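Local coordinates for protein NalP translocator (PDB 1UYN) that inserts as a hydrophilic beta-barrel pore into the outer membrane of Neisseria meningitidis, allowing translocation of the autotransporter's protease passenger to the cell surface, at residues D34-N39 with Y122-F127; G73-T78 with T83-L88; N134-S139 with F189-S194. All blocks are in the same frame, centred on the assembly; numbering follows the deposited sequence.

Overall arrangement
All three contacts belong to the twelve-stranded antiparallel barrel whose lumen holds helix 12-34. Contacts 1 and 2 are neighbours, with centres about 9 Å apart: Leu36 and Asn39 of the loop after the helix pack on Thr83, Ala85 and Ala75 of the hairpin. Contact 3 lies on the other side of the chain's centre, its centre about 40 Å from that of contact 1, although both use strand 121-139. Contacts 1 and 3 are buried and depend on salt bridges, Lys124 with Asp37 and Arg138 with Glu191. Contact 2 is wall instead: backbone hydrogen bonds and small side chains, with one face to the lumen and the other to detergent.

Contact 1: D34-N39 with Y122-F127; sequences DGLDHN and YLKGLF
Leu36 stands opposite Lys124, their CA atoms 8.5 Å apart, so side chains and not backbones bridge the gap between the loop that follows the lumen helix and the wall of the beta-barrel. Segment 34-39 is a helical-looking turn, with Asp37 N bonded to Asp34 O; segment 122-127 is part of a transmembrane strand whose Lys124 points inward. The lysine chain is extended beyond CG and runs past Leu36 in the opposite direction, its CD lying 3.8 Å from Leu36 CD1. The same methyl reaches Leu126 CD2 at 4.1 Å, which gives the leucine an apolar seat beside the aliphatic part of the lysine. Leu126 in turn leans on Leu29 and Ser33 of helix 12-34.

At its far end Lys124 meets Asp37 at about a right angle. The CB of Asp37 does not point straight at the strand; chi1 of -45°, with CG beside the backbone N, carries the carboxylate round to Lys124 NZ. Ser33 O accepts a hydrogen bond from the same nitrogen, and Glu176 makes a second salt bridge with it, while Arg114 shares the Asp37 carboxylate, a cluster of alternating charges that would be expected to keep both groups ionised. Lys124 NZ meets the syn lone pair of Asp37 OD1 at 2.8 Å, and the second oxygen, Asp37 OD2, is held only weakly by Lys124 NZ at 3.3 Å.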
loop_
_atom_site.group_PDB
_atom_site.type_symbol
_atom_site.label_atom_id
_atom_site.label_comp_id
_atom_site.label_asym_id
_atom_site.label_seq_id
_atom_site.Cartn_x
_atom_site.Cartn_y
_atom_site.Cartn_z
ATOM N N ASP A 34 2.220 5.937 -8.658
ATOM C CA ASP A 34 3.436 6.684 -8.931
ATOM C C ASP A 34 3.936 6.302 -10.340
ATOM O O ASP A 34 4.385 7.167 -11.098
ATOM C CB ASP A 34 4.468 6.463 -7.794
ATOM C CG ASP A 34 4.000 7.125 -6.433
ATOM O OD1 ASP A 34 3.047 7.964 -6.488
ATOM O OD2 ASP A 34 4.500 6.863 -5.278
ATOM N N GLY A 35 3.750 5.032 -10.707
ATOM C CA GLY A 35 4.112 4.501 -11.992
ATOM C C GLY A 35 3.421 5.084 -13.188
ATOM O O GLY A 35 3.830 4.852 -14.335
ATOM N N LEU A 36 2.332 5.798 -12.937
ATOM C CA LEU A 36 1.622 6.564 -13.965
ATOM C C LEU A 36 2.333 7.860 -14.350
ATOM O O LEU A 36 2.144 8.355 -15.462
ATOM C CB LEU A 36 0.211 6.885 -13.501
ATOM C CG LEU A 36 -0.746 5.699 -13.410
ATOM C CD1 LEU A 36 -1.952 6.089 -12.600
ATOM C CD2 LEU A 36 -1.189 5.175 -14.776
ATOM N N ASP A 37 3.142 8.401 -13.440
ATOM C CA ASP A 37 3.799 9.705 -13.628
ATOM C C ASP A 37 5.058 9.595 -14.515
ATOM O O ASP A 37 5.303 10.426 -15.379
ATOM C CB ASP A 37 4.175 10.340 -12.268
ATOM C CG ASP A 37 3.055 10.251 -11.241
ATOM O OD1 ASP A 37 1.881 10.191 -11.660
ATOM O OD2 ASP A 37 3.251 10.212 -9.994
ATOM N N HIS A 38 5.831 8.537 -14.301
ATOM C CA HIS A 38 7.169 8.395 -14.886
ATOM C C HIS A 38 7.130 8.439 -16.396
ATOM O O HIS A 38 8.030 8.976 -17.026
ATOM C CB HIS A 38 7.828 7.078 -14.403
ATOM C CG HIS A 38 7.726 6.877 -12.918
ATOM N ND1 HIS A 38 8.456 7.613 -12.006
ATOM C CD2 HIS A 38 6.921 6.074 -12.190
ATOM C CE1 HIS A 38 8.119 7.249 -10.779
ATOM N NE2 HIS A 38 7.188 6.314 -10.863
ATOM N N ASN A 39 6.059 7.898 -16.959
ATOM C CA ASN A 39 6.015 7.546 -18.369
ATOM C C ASN A 39 6.289 8.715 -19.312
ATOM O O ASN A 39 5.721 9.805 -19.156
ATOM C CB ASN A 39 4.684 6.843 -18.725
ATOM C CG ASN A 39 4.870 5.355 -19.008
ATOM O OD1 ASN A 39 4.965 4.938 -20.180
ATOM N ND2 ASN A 39 4.975 4.551 -17.940
ATOM N N TYR A 122 -3.702 16.790 -13.994
ATOM C CA TYR A 122 -4.239 15.509 -14.437
ATOM C C TYR A 122 -5.232 14.943 -13.477
ATOM O O TYR A 122 -5.331 15.411 -12.375
ATOM C CB TYR A 122 -3.104 14.485 -14.594
ATOM C CG TYR A 122 -2.308 14.336 -13.352
ATOM C CD1 TYR A 122 -2.732 13.506 -12.324
ATOM C CD2 TYR A 122 -1.178 15.102 -13.156
ATOM C CE1 TYR A 122 -2.017 13.406 -11.176
ATOM C CE2 TYR A 122 -0.467 15.017 -11.991
ATOM C CZ TYR A 122 -0.878 14.162 -11.024
ATOM O OH TYR A 122 -0.156 14.104 -9.896
ATOM N N LEU A 123 -5.946 13.907 -13.886
ATOM C CA LEU A 123 -6.737 13.151 -12.927
ATOM C C LEU A 123 -6.299 11.730 -13.008
ATOM O O LEU A 123 -5.951 11.301 -14.069
ATOM C CB LEU A 123 -8.254 13.318 -13.197
ATOM C CG LEU A 123 -9.219 12.184 -13.624
ATOM C CD1 LEU A 123 -9.729 11.221 -12.497
ATOM C CD2 LEU A 123 -10.423 12.846 -14.280
ATOM N N LYS A 124 -6.292 11.028 -11.874
ATOM C CA LYS A 124 -6.023 9.585 -11.799
ATOM C C LYS A 124 -7.211 8.795 -11.225
ATOM O O LYS A 124 -7.781 9.195 -10.237
ATOM C CB LYS A 124 -4.842 9.308 -10.866
ATOM C CG LYS A 124 -3.466 9.758 -11.333
ATOM C CD LYS A 124 -2.335 9.189 -10.387
ATOM C CE LYS A 124 -0.910 9.651 -10.827
ATOM N NZ LYS A 124 0.010 9.744 -9.690
ATOM N N GLY A 125 -7.558 7.678 -11.847
ATOM C CA GLY A 125 -8.422 6.651 -11.281
ATOM C C GLY A 125 -7.577 5.448 -10.926
ATOM O O GLY A 125 -6.704 5.081 -11.659
ATOM N N LEU A 126 -7.802 4.868 -9.762
ATOM C CA LEU A 126 -7.083 3.685 -9.276
ATOM C C LEU A 126 -8.106 2.636 -8.831
ATOM O O LEU A 126 -9.154 2.970 -8.317
ATOM C CB LEU A 126 -6.180 4.041 -8.084
ATOM C CG LEU A 126 -5.274 5.271 -8.276
ATOM C CD1 LEU A 126 -4.657 5.730 -6.997
ATOM C CD2 LEU A 126 -4.184 5.001 -9.296
ATOM N N PHE A 127 -7.790 1.374 -9.067
ATOM C CA PHE A 127 -8.615 0.257 -8.617
ATOM C C PHE A 127 -7.713 -0.926 -8.247
ATOM O O PHE A 127 -6.670 -1.159 -8.847
ATOM C CB PHE A 127 -9.589 -0.151 -9.716
ATOM C CG PHE A 127 -10.336 -1.418 -9.418
ATOM C CD1 PHE A 127 -11.462 -1.396 -8.587
ATOM C CD2 PHE A 127 -9.915 -2.643 -9.941
ATOM C CE1 PHE A 127 -12.175 -2.570 -8.284
ATOM C CE2 PHE A 127 -10.645 -3.824 -9.655
ATOM C CZ PHE A 127 -11.766 -3.772 -8.820
#

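Contact 2: G73-T78 with T83-L88; sequences GIAAKT and TAAATL. With CXE (pentaethylene glycol monodecyl ether), chain B.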
loop_
_atom_site.group_PDB
_atom_site.type_symbol
_atom_site.label_atom_id
_atom_site.label_comp_id
_atom_site.label_asym_id
_atom_site.label_seq_id
_atom_site.Cartn_x
_atom_site.Cartn_y
_atom_site.Cartn_z
ATOM N N GLY A 73 4.566 -5.314 -13.407
ATOM C CA GLY A 73 3.592 -4.345 -13.889
ATOM C C GLY A 73 3.940 -3.774 -15.253
ATOM O O GLY A 73 5.063 -3.800 -15.666
ATOM N N ILE A 74 2.946 -3.324 -15.987
ATOM C CA ILE A 74 3.204 -2.530 -17.149
ATOM C C ILE A 74 2.528 -1.206 -17.033
ATOM O O ILE A 74 1.527 -1.083 -16.339
ATOM C CB ILE A 74 2.769 -3.227 -18.443
ATOM C CG1 ILE A 74 1.268 -3.457 -18.435
ATOM C CG2 ILE A 74 3.576 -4.522 -18.630
ATOM C CD1 ILE A 74 0.825 -4.345 -19.511
ATOM N N ALA A 75 3.111 -0.222 -17.717
ATOM C CA ALA A 75 2.458 1.059 -17.939
ATOM C C ALA A 75 2.685 1.544 -19.349
ATOM O O ALA A 75 3.690 1.254 -19.927
ATOM C CB ALA A 75 2.961 2.083 -16.938
ATOM N N ALA A 76 1.755 2.313 -19.897
ATOM C CA ALA A 76 1.854 2.730 -21.298
ATOM C C ALA A 76 0.876 3.846 -21.644
ATOM O O ALA A 76 -0.273 3.816 -21.232
ATOM C CB ALA A 76 1.600 1.512 -22.244
ATOM N N LYS A 77 1.363 4.805 -22.426
ATOM C CA LYS A 77 0.535 5.777 -23.127
ATOM C C LYS A 77 -0.486 5.085 -23.982
ATOM O O LYS A 77 -0.158 4.546 -25.001
ATOM C CB LYS A 77 1.388 6.667 -24.033
ATOM C CG LYS A 77 2.242 7.676 -23.287
ATOM C CD LYS A 77 1.588 9.077 -23.229
ATOM C CE LYS A 77 1.728 9.728 -21.826
ATOM N NZ LYS A 77 2.076 11.191 -21.944
ATOM N N THR A 78 -1.730 5.105 -23.550
ATOM C CA THR A 78 -2.850 4.558 -24.316
ATOM C C THR A 78 -3.527 5.603 -25.215
ATOM O O THR A 78 -4.540 5.303 -25.836
ATOM C CB THR A 78 -3.875 4.014 -23.327
ATOM O OG1 THR A 78 -3.233 3.076 -22.436
ATOM C CG2 THR A 78 -4.967 3.182 -24.036
ATOM N N THR A 83 -2.628 7.597 -19.757
ATOM C CA THR A 83 -1.653 6.603 -19.370
ATOM C C THR A 83 -2.366 5.534 -18.587
ATOM O O THR A 83 -3.251 5.843 -17.851
ATOM C CB THR A 83 -0.630 7.223 -18.483
ATOM O OG1 THR A 83 -0.103 8.399 -19.098
ATOM C CG2 THR A 83 0.549 6.292 -18.331
ATOM N N ALA A 84 -1.988 4.271 -18.762
ATOM C CA ALA A 84 -2.610 3.187 -18.010
ATOM C C ALA A 84 -1.563 2.269 -17.467
ATOM O O ALA A 84 -0.472 2.157 -17.995
ATOM C CB ALA A 84 -3.645 2.413 -18.834
ATOM N N ALA A 85 -1.898 1.663 -16.353
ATOM C CA ALA A 85 -1.022 0.716 -15.690
ATOM C C ALA A 85 -1.841 -0.401 -15.114
ATOM O O ALA A 85 -3.007 -0.252 -14.791
ATOM C CB ALA A 85 -0.225 1.402 -14.611
ATOM N N ALA A 86 -1.202 -1.543 -15.089
ATOM C CA ALA A 86 -1.752 -2.733 -14.537
ATOM C C ALA A 86 -0.568 -3.461 -13.897
ATOM O O ALA A 86 0.497 -3.654 -14.495
ATOM C CB ALA A 86 -2.429 -3.546 -15.624
ATOM N N THR A 87 -0.776 -3.855 -12.648
ATOM C CA THR A 87 0.266 -4.491 -11.846
ATOM C C THR A 87 -0.307 -5.656 -11.085
ATOM O O THR A 87 -1.468 -5.670 -10.679
ATOM C CB THR A 87 0.909 -3.475 -10.884
ATOM O OG1 THR A 87 1.895 -2.715 -11.602
ATOM C CG2 THR A 87 1.718 -4.169 -9.807
ATOM N N LEU A 88 0.528 -6.655 -10.941
ATOM C CA LEU A 88 0.193 -7.837 -10.177
ATOM C C LEU A 88 1.203 -7.975 -9.060
ATOM O O LEU A 88 2.395 -7.806 -9.243
ATOM C CB LEU A 88 0.174 -9.036 -11.073
ATOM C CG LEU A 88 -0.998 -9.956 -10.799
ATOM C CD1 LEU A 88 -1.605 -10.561 -12.080
ATOM C CD2 LEU A 88 -0.455 -11.056 -9.858
HETATM C C1 CXE B . 6.667 -12.678 -2.023
HETATM C C2 CXE B . 7.106 -13.646 -3.110
HETATM C C3 CXE B . 6.383 -13.430 -4.442
HETATM C C4 CXE B . 7.228 -13.847 -5.649
HETATM C C5 CXE B . 6.431 -13.752 -6.950
HETATM C C6 CXE B . 6.710 -12.519 -7.831
HETATM C C7 CXE B . 5.438 -11.722 -8.206
HETATM C C8 CXE B . 5.258 -11.537 -9.718
HETATM C C9 CXE B . 3.811 -11.547 -10.256
HETATM C C10 CXE B . 3.667 -12.458 -11.494
HETATM O O11 CXE B . 2.865 -11.928 -12.557
HETATM C C12 CXE B . 3.600 -11.043 -13.402
HETATM C C13 CXE B . 2.742 -10.408 -14.502
HETATM O O14 CXE B . 2.018 -9.182 -14.160
HETATM C C15 CXE B . 1.752 -8.355 -15.326
HETATM C C16 CXE B . 0.570 -7.382 -15.205
HETATM O O17 CXE B . -0.528 -7.728 -16.061
HETATM C C18 CXE B . -0.534 -7.104 -17.349
HETATM C C19 CXE B . -1.805 -7.478 -18.116
HETATM O O20 CXE B . -1.802 -6.953 -19.460
HETATM C C21 CXE B . -3.112 -6.935 -20.047
HETATM C C22 CXE B . -3.100 -7.208 -21.548
HETATM O O23 CXE B . -3.259 -5.987 -22.270
HETATM C C24 CXE B . -4.457 -5.815 -23.038
HETATM C C25 CXE B . -4.474 -4.468 -23.778
HETATM O O26 CXE B . -5.291 -3.519 -23.097
#
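The beta hairpin of strands 62-79 and 82-97 is one unit of the barrel wall, and Ile74 with Ala86 and Ala76 with Ala84 are the hydrogen-bonded pairs that tie its two arms near the turn. The segments run antiparallel at 178°, their axes 4.7 Å apart. Ile74 N bonds to Ala86 O at 2.9 Å and Ala86 N returns the bond to Ile74 O, each donor nearly in line with the carbonyl it meets. Nearer the turn, Ala76 O takes two donors on opposite faces of its plane: Ala84 N across the hairpin, and Thr78 OG1 from its own strand at 3.3 Å.

The non-hydrogen-bonded pairs alternate with these, with side chains on the face of Ala75, Lys77, Thr83, Ala85 and Thr87. Methyl meets methyl at Ala75 CB and Ala85 CB, 4.0 Å apart. Gly73 has no side chain, which leaves room for Thr87 OG1 to lie 3.3 Å from Gly73 CA. At the end near the turn, the bent Lys77 chain passes with its CE 3.5 Å from Thr83 OG1.

The other face carries Ile74, Ala76, Ala84 and Ala86 and looks outward, where pentaethylene glycol monodecyl ether lies along the wall. Ile74 has CG1 between the backbone N and the carbonyl carbon (chi1 63°), and its CD1 comes within 3.7 Å of ether oxygen O20. Leu88 CB approaches O14 at 3.6 Å, farther along the detergent.

Strand 43-57 bonds to Gly73 and Ala75 on one flank and strand 100-117 to Thr83, Ala85 and Thr87 on the other, while Leu36 and Asn39 of the loop after helix 12-34 cover the lumen side.

Contact 3: N134-S139 with F189-S194; sequences NSISRS and FAEKGS
Arg138 and Glu191 make the tight part of this contact, a side-on salt bridge that reaches over strand 145-163 to connect strands 121-139 and 172-192. Arg138 NE donates to Glu191 OE2 at 2.8 Å and Arg138 NH2 to Glu191 OE1 at 2.9 Å, each to the syn lone pair of its oxygen. Two bonds to two oxygens hold the groups nearly coplanar, with the guanidinium and carboxylate planes 14° apart. A bend at chi3 (-112°) turns the guanidinium to meet the extended glutamate chain. Tyr14 OH of helix 12-34 adds a bond to Glu191 OE2, fixing the carboxylate from the lumen side, and Trp198 lies against Arg138.

Away from this grip the contact is loose. Ile136 CG2 comes no nearer than 4.3 Å to Glu191 OE2, and the isoleucine packs instead on Val13 and Tyr14. Beyond Glu191, Lys192 and Gly193 lie on the surface.

Such a charged pair facing the lumen, joined to a helix threaded through the pore, belongs to the polar interior of the autotransporter translocator barrel.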
loop_
_atom_site.group_PDB
_atom_site.type_symbol
_atom_site.label_atom_id
_atom_site.label_comp_id
_atom_site.label_asym_id
_atom_site.label_seq_id
_atom_site.Cartn_x
_atom_site.Cartn_y
_atom_site.Cartn_z
ATOM N N ASN A 134 -4.731 -14.734 6.352
ATOM C CA ASN A 134 -4.045 -14.472 7.617
ATOM C C ASN A 134 -3.964 -15.769 8.378
ATOM O O ASN A 134 -4.976 -16.433 8.612
ATOM C CB ASN A 134 -4.842 -13.449 8.466
ATOM C CG ASN A 134 -4.808 -12.044 7.889
ATOM O OD1 ASN A 134 -4.038 -11.744 6.969
ATOM N ND2 ASN A 134 -5.669 -11.187 8.401
ATOM N N SER A 135 -2.751 -16.147 8.741
ATOM C CA SER A 135 -2.521 -17.284 9.620
ATOM C C SER A 135 -2.138 -16.737 10.959
ATOM O O SER A 135 -1.233 -15.981 11.055
ATOM C CB SER A 135 -1.410 -18.134 9.096
ATOM O OG SER A 135 -1.917 -18.880 8.039
ATOM N N ILE A 136 -2.885 -17.081 11.983
ATOM C CA ILE A 136 -2.637 -16.586 13.309
ATOM C C ILE A 136 -2.215 -17.749 14.127
ATOM O O ILE A 136 -2.777 -18.785 13.984
ATOM C CB ILE A 136 -3.927 -16.000 13.859
ATOM C CG1 ILE A 136 -4.080 -14.523 13.448
ATOM C CG2 ILE A 136 -3.941 -16.097 15.345
ATOM C CD1 ILE A 136 -4.067 -14.236 11.956
ATOM N N SER A 137 -1.186 -17.602 14.945
ATOM C CA SER A 137 -1.066 -18.438 16.129
ATOM C C SER A 137 -0.993 -17.556 17.361
ATOM O O SER A 137 -0.348 -16.520 17.345
ATOM C CB SER A 137 0.120 -19.382 16.071
ATOM O OG SER A 137 1.142 -18.798 15.346
ATOM N N ARG A 138 -1.712 -17.960 18.406
ATOM C CA ARG A 138 -1.713 -17.242 19.670
ATOM C C ARG A 138 -1.533 -18.164 20.853
ATOM O O ARG A 138 -2.332 -19.076 21.064
ATOM C CB ARG A 138 -2.999 -16.419 19.924
ATOM C CG ARG A 138 -4.149 -16.587 19.013
ATOM C CD ARG A 138 -5.372 -15.834 19.517
ATOM N NE ARG A 138 -6.405 -16.784 19.913
ATOM C CZ ARG A 138 -7.050 -16.792 21.065
ATOM N NH1 ARG A 138 -6.793 -15.896 22.000
ATOM N NH2 ARG A 138 -7.974 -17.711 21.280
ATOM N N SER A 139 -0.484 -17.891 21.623
ATOM C CA SER A 139 -0.313 -18.479 22.930
ATOM C C SER A 139 -1.587 -18.246 23.706
ATOM O O SER A 139 -2.068 -17.120 23.834
ATOM C CB SER A 139 0.885 -17.872 23.669
ATOM O OG SER A 139 0.600 -16.550 24.094
ATOM N N PHE A 189 -14.200 -17.508 10.347
ATOM C CA PHE A 189 -13.154 -18.472 10.603
ATOM C C PHE A 189 -13.340 -19.055 11.986
ATOM O O PHE A 189 -14.167 -18.602 12.769
ATOM C CB PHE A 189 -11.786 -17.813 10.518
ATOM C CG PHE A 189 -11.552 -16.785 11.584
ATOM C CD1 PHE A 189 -12.101 -15.520 11.470
ATOM C CD2 PHE A 189 -10.818 -17.096 12.710
ATOM C CE1 PHE A 189 -11.909 -14.584 12.450
ATOM C CE2 PHE A 189 -10.628 -16.169 13.691
ATOM C CZ PHE A 189 -11.181 -14.898 13.560
ATOM N N ALA A 190 -12.541 -20.074 12.269
ATOM C CA ALA A 190 -12.500 -20.703 13.589
ATOM C C ALA A 190 -11.095 -21.246 13.789
ATOM O O ALA A 190 -10.468 -21.722 12.847
ATOM C CB ALA A 190 -13.552 -21.798 13.716
ATOM N N GLU A 191 -10.605 -21.141 15.016
ATOM C CA GLU A 191 -9.296 -21.669 15.399
ATOM C C GLU A 191 -9.364 -23.156 15.707
ATOM O O GLU A 191 -10.247 -23.558 16.377
ATOM C CB GLU A 191 -8.802 -20.917 16.636
ATOM C CG GLU A 191 -8.662 -19.418 16.402
ATOM C CD GLU A 191 -8.165 -18.674 17.625
ATOM O OE1 GLU A 191 -8.685 -18.902 18.742
ATOM O OE2 GLU A 191 -7.239 -17.861 17.469
ATOM N N LYS A 192 -8.441 -23.961 15.184
ATOM C CA LYS A 192 -8.233 -25.340 15.671
ATOM C C LYS A 192 -7.159 -25.350 16.736
ATOM O O LYS A 192 -6.480 -24.343 16.953
ATOM C CB LYS A 192 -7.863 -26.340 14.559
ATOM C CG LYS A 192 -7.074 -25.767 13.364
ATOM C CD LYS A 192 -6.139 -26.841 12.702
ATOM C CE LYS A 192 -5.417 -26.287 11.397
ATOM N NZ LYS A 192 -4.181 -25.455 11.650
ATOM N N GLY A 193 -7.043 -26.488 17.425
ATOM C CA GLY A 193 -5.896 -26.778 18.258
ATOM C C GLY A 193 -5.969 -26.356 19.700
ATOM O O GLY A 193 -5.073 -26.689 20.449
ATOM N N SER A 194 -7.008 -25.649 20.114
ATOM C CA SER A 194 -7.119 -25.216 21.517
ATOM C C SER A 194 -8.518 -25.366 22.085
ATOM O O SER A 194 -9.508 -25.236 21.370
ATOM C CB SER A 194 -6.696 -23.757 21.664
ATOM O OG SER A 194 -6.716 -23.348 23.019
#